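Local coordinates for activator of 2-hydroxyisocaproyl-CoA dehydratase (Clostridium difficile, PDB 4EHU), which activates (R)-2-hydroxyisocaproyl-CoA dehydratase in leucine fermentation by transferring one electron to it, coupled to ATP hydrolysis, as a homodimer holding one [4Fe-4S] cluster, at residues I57-V62 with K257-E262; H83-N88 with A248-F253. All coordinates share one frame; numbering follows the deposited sequence.

Both contacts use helix 243-261, which belongs to the actin-like ATPase fold. Contact 1 is a surface contact at the C-terminal end of this helix, where two lysines, K58 and K59, near the beginning of segment 57-62 reach a serine hydroxyl and a glutamine stem, with one weak hydrogen bond. Contact 2 lies deeper, partly buried and about 13 Å away between centres, where the middle of the same helix crosses helix 79-90 around a single arginine, its charge paired with D254 just beyond the segment, with aromatic and aliphatic packing. The two contacts touch: V61 of the strand packs by CG2 against CA of A252 at 3.6 Å, tying strand and helix together between them.

Contact 1: I57-V62 with K257-E262; sequences IKKVVV and KESQKE
The flat group here is the amide of Q260, approached by the ammonium of K58 from one side of its plane. K58 NZ is tilted well off the perpendicular, toward the CG and NE2 side of the group, and its nearest approach is to the aliphatic Q260 CG at 3.4 Å. From Q260 NE2 it stays 4.0 Å away, so this is a van der Waals approach and no hydrogen bond forms. K58 gets there with CG anti to the backbone N (chi1 177°), then bends at chi2 and chi4, the last of which brings NZ across the glutamine stem at CG. NZ also skirts S259 CB at 4.2 Å. The next lysine, K59, bends early, at chi2 (-73°), then runs straight. K59 NZ makes a weak hydrogen bond to S259 OG at 3.4 Å. K59 CE is nearly as close to the same oxygen. S259 OG also has a weak hydrogen bond with the carbonyl oxygen of E255 one helical turn earlier. E262 OE2 lies 6.9 Å from K59 NZ, too far for a salt bridge, though the opposite charges may attract weakly. A256 touches the side chains of both lysines, while M1 touches Q260. Deeper along the same interface V61 meets A248, and the strand runs beside strand 2-8, so this contact is the outer end of the packing of helix 243-261 on the sheet that holds strands 2-8 and 57-63, the first of the two sheets of this actin-like fold.

Contact 2: H83-N88 with A248-F253; sequences HARGVN and AALYAF
R85 reaches from helix 79-90 across to L250 and Y251 of helix 243-261, the two local axes crossing at 90° with a closest approach of 8.8 Å. The aromatic part is a cation-pi contact: R85 CZ sits 4.9 Å from the centroid of the Y251 ring, over its face. Guanidinium and ring planes are nearly perpendicular (85°), so the group presents an edge to the ring, with R85 NH1 just 3.3 Å from Y251 CD1. A CH-pi contact joins it, R85 CG lying 4.3 Å from the same centroid; the bend at chi2 (65°) folds the chain so that both its stem and its head meet the tyrosine. The aliphatic part belongs to L250, whose CB covers one guanidinium face, 3.7 Å from R85 CZ, while CD1 packs against R85 CG and, more loosely, G86 CA at 4.4 Å. The ionic part lies one residue beyond the segment, where R85 NH1 forms a salt bridge with D254 OD2. V87 packs on strand 210-213 and A252 on strand 2-8, so the crossing links the two sheets. For this partly exposed arginine, salt bridge, tyrosine face and L250 together probably fix the guanidinium's rotation and balance part of its charge.

Contact 1: I57-V62 with K257-E262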
loop_
_atom_site.group_PDB
_atom_site.type_symbol
_atom_site.label_atom_id
_atom_site.label_comp_id
_atom_site.label_asym_id
_atom_site.label_seq_id
_atom_site.Cartn_x
_atom_site.Cartn_y
_atom_site.Cartn_z
ATOM N N ILE A 57 27.819 -24.988 19.347
ATOM C CA ILE A 57 27.628 -23.531 19.301
ATOM C C ILE A 57 27.547 -22.991 20.732
ATOM O O ILE A 57 26.639 -23.340 21.485
ATOM C CB ILE A 57 26.350 -23.150 18.529
ATOM C CG1 ILE A 57 26.234 -23.983 17.248
ATOM C CG2 ILE A 57 26.347 -21.646 18.190
ATOM C CD1 ILE A 57 27.412 -23.800 16.289
ATOM N N LYS A 58 28.507 -22.148 21.108
ATOM C CA LYS A 58 28.615 -21.669 22.486
ATOM C C LYS A 58 27.506 -20.682 22.866
ATOM O O LYS A 58 26.962 -20.780 23.966
ATOM C CB LYS A 58 29.991 -21.042 22.729
ATOM C CG LYS A 58 30.174 -20.446 24.113
ATOM C CD LYS A 58 31.201 -21.228 24.920
ATOM C CE LYS A 58 31.345 -20.690 26.339
ATOM N NZ LYS A 58 31.976 -19.339 26.388
ATOM N N LYS A 59 27.194 -19.735 21.966
ATOM C CA LYS A 59 26.082 -18.800 22.142
ATOM C C LYS A 59 25.334 -18.598 20.826
ATOM O O LYS A 59 25.935 -18.611 19.740
ATOM C CB LYS A 59 26.567 -17.427 22.623
ATOM C CG LYS A 59 27.269 -17.438 23.980
ATOM C CD LYS A 59 26.308 -17.649 25.132
ATOM C CE LYS A 59 27.028 -17.468 26.466
ATOM N NZ LYS A 59 26.151 -17.683 27.656
ATOM N N VAL A 60 24.028 -18.415 20.946
ATOM C CA VAL A 60 23.154 -18.136 19.820
ATOM C C VAL A 60 22.387 -16.859 20.102
ATOM O O VAL A 60 21.822 -16.704 21.178
ATOM C CB VAL A 60 22.125 -19.270 19.619
ATOM C CG1 VAL A 60 21.187 -18.941 18.455
ATOM C CG2 VAL A 60 22.834 -20.600 19.394
ATOM N N VAL A 61 22.366 -15.941 19.142
ATOM C CA VAL A 61 21.520 -14.750 19.255
ATOM C C VAL A 61 20.551 -14.712 18.086
ATOM O O VAL A 61 20.925 -15.001 16.951
ATOM C CB VAL A 61 22.350 -13.447 19.281
ATOM C CG1 VAL A 61 21.449 -12.216 19.077
ATOM C CG2 VAL A 61 23.148 -13.344 20.586
ATOM N N VAL A 62 19.301 -14.354 18.368
ATOM C CA VAL A 62 18.300 -14.216 17.319
ATOM C C VAL A 62 17.810 -12.778 17.242
ATOM O O VAL A 62 17.688 -12.087 18.253
ATOM C CB VAL A 62 17.113 -15.177 17.551
ATOM C CG1 VAL A 62 16.365 -14.806 18.824
ATOM C CG2 VAL A 62 16.174 -15.167 16.358
ATOM N N LYS A 257 32.354 -14.362 25.236
ATOM C CA LYS A 257 33.542 -13.783 25.855
ATOM C C LYS A 257 33.236 -13.279 27.257
ATOM O O LYS A 257 34.087 -13.350 28.142
ATOM C CB LYS A 257 34.091 -12.633 25.007
ATOM C CG LYS A 257 34.553 -13.068 23.631
ATOM C CD LYS A 257 35.693 -14.085 23.714
ATOM C CE LYS A 257 37.016 -13.441 24.110
ATOM N NZ LYS A 257 38.169 -14.375 23.911
ATOM N N GLU A 258 32.028 -12.768 27.466
ATOM C CA GLU A 258 31.633 -12.333 28.799
ATOM C C GLU A 258 31.629 -13.519 29.762
ATOM O O GLU A 258 32.121 -13.424 30.888
ATOM C CB GLU A 258 30.252 -11.706 28.769
ATOM C CG GLU A 258 29.826 -11.103 30.089
ATOM C CD GLU A 258 28.504 -10.384 29.987
ATOM O OE1 GLU A 258 28.167 -9.928 28.873
ATOM O OE2 GLU A 258 27.799 -10.281 31.011
ATOM N N SER A 259 31.062 -14.636 29.315
ATOM C CA SER A 259 31.062 -15.875 30.114
ATOM C C SER A 259 32.459 -16.412 30.441
ATOM O O SER A 259 32.697 -16.938 31.539
ATOM C CB SER A 259 30.280 -16.961 29.384
ATOM O OG SER A 259 28.908 -16.634 29.326
ATOM N N GLN A 260 33.372 -16.322 29.481
ATOM C CA GLN A 260 34.729 -16.785 29.694
ATOM C C GLN A 260 35.442 -15.898 30.713
ATOM O O GLN A 260 36.169 -16.386 31.581
ATOM C CB GLN A 260 35.491 -16.830 28.370
ATOM C CG GLN A 260 34.921 -17.855 27.398
ATOM C CD GLN A 260 35.778 -18.043 26.164
ATOM O OE1 GLN A 260 36.325 -17.085 25.614
ATOM N NE2 GLN A 260 35.895 -19.288 25.718
ATOM N N LYS A 261 35.207 -14.595 30.624
ATOM C CA LYS A 261 35.901 -13.646 31.483
ATOM C C LYS A 261 35.430 -13.687 32.935
ATOM O O LYS A 261 36.094 -13.141 33.815
ATOM C CB LYS A 261 35.770 -12.227 30.926
ATOM C CG LYS A 261 36.930 -11.813 30.034
ATOM C CD LYS A 261 36.796 -10.366 29.594
ATOM C CE LYS A 261 36.882 -10.239 28.085
ATOM N NZ LYS A 261 36.120 -9.060 27.592
ATOM N N GLU A 262 34.297 -14.326 33.204
ATOM C CA GLU A 262 33.816 -14.384 34.582
ATOM C C GLU A 262 34.238 -15.672 35.301
ATOM O O GLU A 262 33.712 -16.002 36.371
ATOM C CB GLU A 262 32.303 -14.191 34.645
ATOM C CG GLU A 262 31.481 -15.316 34.065
ATOM C CD GLU A 262 30.021 -14.932 33.941
ATOM O OE1 GLU A 262 29.685 -13.778 34.283
ATOM O OE2 GLU A 262 29.210 -15.775 33.503
#

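Contact 2: H83-N88 with A248-F253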
loop_
_atom_site.group_PDB
_atom_site.type_symbol
_atom_site.label_atom_id
_atom_site.label_comp_id
_atom_site.label_asym_id
_atom_site.label_seq_id
_atom_site.Cartn_x
_atom_site.Cartn_y
_atom_site.Cartn_z
ATOM N N HIS A 83 21.980 -5.123 12.655
ATOM C CA HIS A 83 22.480 -4.646 11.359
ATOM C C HIS A 83 23.633 -3.667 11.536
ATOM O O HIS A 83 24.596 -3.721 10.800
ATOM C CB HIS A 83 21.371 -3.997 10.526
ATOM C CG HIS A 83 20.508 -4.981 9.803
ATOM N ND1 HIS A 83 20.976 -5.770 8.779
ATOM C CD2 HIS A 83 19.187 -5.258 9.921
ATOM C CE1 HIS A 83 19.990 -6.516 8.310
ATOM N NE2 HIS A 83 18.895 -6.235 8.999
ATOM N N ALA A 84 23.545 -2.771 12.514
ATOM C CA ALA A 84 24.645 -1.835 12.731
ATOM C C ALA A 84 25.931 -2.577 13.095
ATOM O O ALA A 84 26.997 -2.249 12.566
ATOM C CB ALA A 84 24.296 -0.828 13.810
ATOM N N ARG A 85 25.829 -3.575 13.972
ATOM C CA ARG A 85 27.008 -4.318 14.404
ATOM C C ARG A 85 27.616 -5.072 13.229
ATOM O O ARG A 85 28.846 -5.084 13.046
ATOM C CB ARG A 85 26.593 -5.291 15.520
ATOM C CG ARG A 85 27.749 -6.145 16.072
ATOM C CD ARG A 85 28.792 -5.291 16.778
ATOM N NE ARG A 85 29.930 -6.095 17.237
ATOM C CZ ARG A 85 29.912 -6.853 18.325
ATOM N NH1 ARG A 85 28.819 -6.904 19.076
ATOM N NH2 ARG A 85 30.993 -7.560 18.670
ATOM N N GLY A 86 26.756 -5.715 12.442
ATOM C CA GLY A 86 27.197 -6.465 11.278
ATOM C C GLY A 86 27.873 -5.568 10.242
ATOM O O GLY A 86 28.980 -5.871 9.762
ATOM N N VAL A 87 27.237 -4.451 9.924
ATOM C CA VAL A 87 27.807 -3.528 8.952
ATOM C C VAL A 87 29.139 -2.969 9.467
ATOM O O VAL A 87 30.105 -2.906 8.726
ATOM C CB VAL A 87 26.832 -2.381 8.645
ATOM C CG1 VAL A 87 27.527 -1.281 7.850
ATOM C CG2 VAL A 87 25.636 -2.923 7.893
ATOM N N ASN A 88 29.189 -2.535 10.718
ATOM C CA ASN A 88 30.427 -1.942 11.236
ATOM C C ASN A 88 31.602 -2.931 11.233
ATOM O O ASN A 88 32.753 -2.523 11.149
ATOM C CB ASN A 88 30.230 -1.386 12.633
ATOM C CG ASN A 88 29.414 -0.127 12.645
ATOM O OD1 ASN A 88 29.553 0.725 11.763
ATOM N ND2 ASN A 88 28.551 0.005 13.656
ATOM N N ALA A 248 24.058 -10.405 14.866
ATOM C CA ALA A 248 23.618 -11.318 15.928
ATOM C C ALA A 248 24.752 -12.274 16.346
ATOM O O ALA A 248 24.977 -12.516 17.540
ATOM C CB ALA A 248 22.377 -12.111 15.482
ATOM N N ALA A 249 25.483 -12.811 15.371
ATOM C CA ALA A 249 26.568 -13.755 15.675
ATOM C C ALA A 249 27.677 -13.055 16.467
ATOM O O ALA A 249 28.321 -13.654 17.312
ATOM C CB ALA A 249 27.125 -14.376 14.382
ATOM N N LEU A 250 27.877 -11.770 16.202
ATOM C CA LEU A 250 28.897 -10.994 16.890
ATOM C C LEU A 250 28.456 -10.674 18.318
ATOM O O LEU A 250 29.270 -10.718 19.248
ATOM C CB LEU A 250 29.186 -9.701 16.121
ATOM C CG LEU A 250 30.040 -9.904 14.876
ATOM C CD1 LEU A 250 29.861 -8.715 13.909
ATOM C CD2 LEU A 250 31.497 -10.070 15.273
ATOM N N TYR A 251 27.179 -10.358 18.510
ATOM C CA TYR A 251 26.674 -10.179 19.868
ATOM C C TYR A 251 26.745 -11.505 20.602
ATOM O O TYR A 251 26.937 -11.529 21.806
ATOM C CB TYR A 251 25.244 -9.653 19.902
ATOM C CG TYR A 251 25.180 -8.176 19.655
ATOM C CD1 TYR A 251 25.839 -7.288 20.492
ATOM C CD2 TYR A 251 24.478 -7.664 18.572
ATOM C CE1 TYR A 251 25.815 -5.946 20.258
ATOM C CE2 TYR A 251 24.424 -6.329 18.349
ATOM C CZ TYR A 251 25.099 -5.464 19.183
ATOM O OH TYR A 251 25.049 -4.108 18.940
ATOM N N ALA A 252 26.586 -12.603 19.876
ATOM C CA ALA A 252 26.671 -13.928 20.497
ATOM C C ALA A 252 28.098 -14.184 20.967
ATOM O O ALA A 252 28.319 -14.763 22.036
ATOM C CB ALA A 252 26.223 -14.998 19.506
ATOM N N PHE A 253 29.063 -13.775 20.152
ATOM C CA PHE A 253 30.464 -13.839 20.514
ATOM C C PHE A 253 30.723 -12.985 21.752
ATOM O O PHE A 253 31.433 -13.430 22.656
ATOM C CB PHE A 253 31.336 -13.384 19.336
ATOM C CG PHE A 253 32.803 -13.255 19.672
ATOM C CD1 PHE A 253 33.617 -14.381 19.769
ATOM C CD2 PHE A 253 33.369 -12.006 19.864
ATOM C CE1 PHE A 253 34.957 -14.261 20.058
ATOM C CE2 PHE A 253 34.715 -11.878 20.156
ATOM C CZ PHE A 253 35.513 -13.008 20.248
#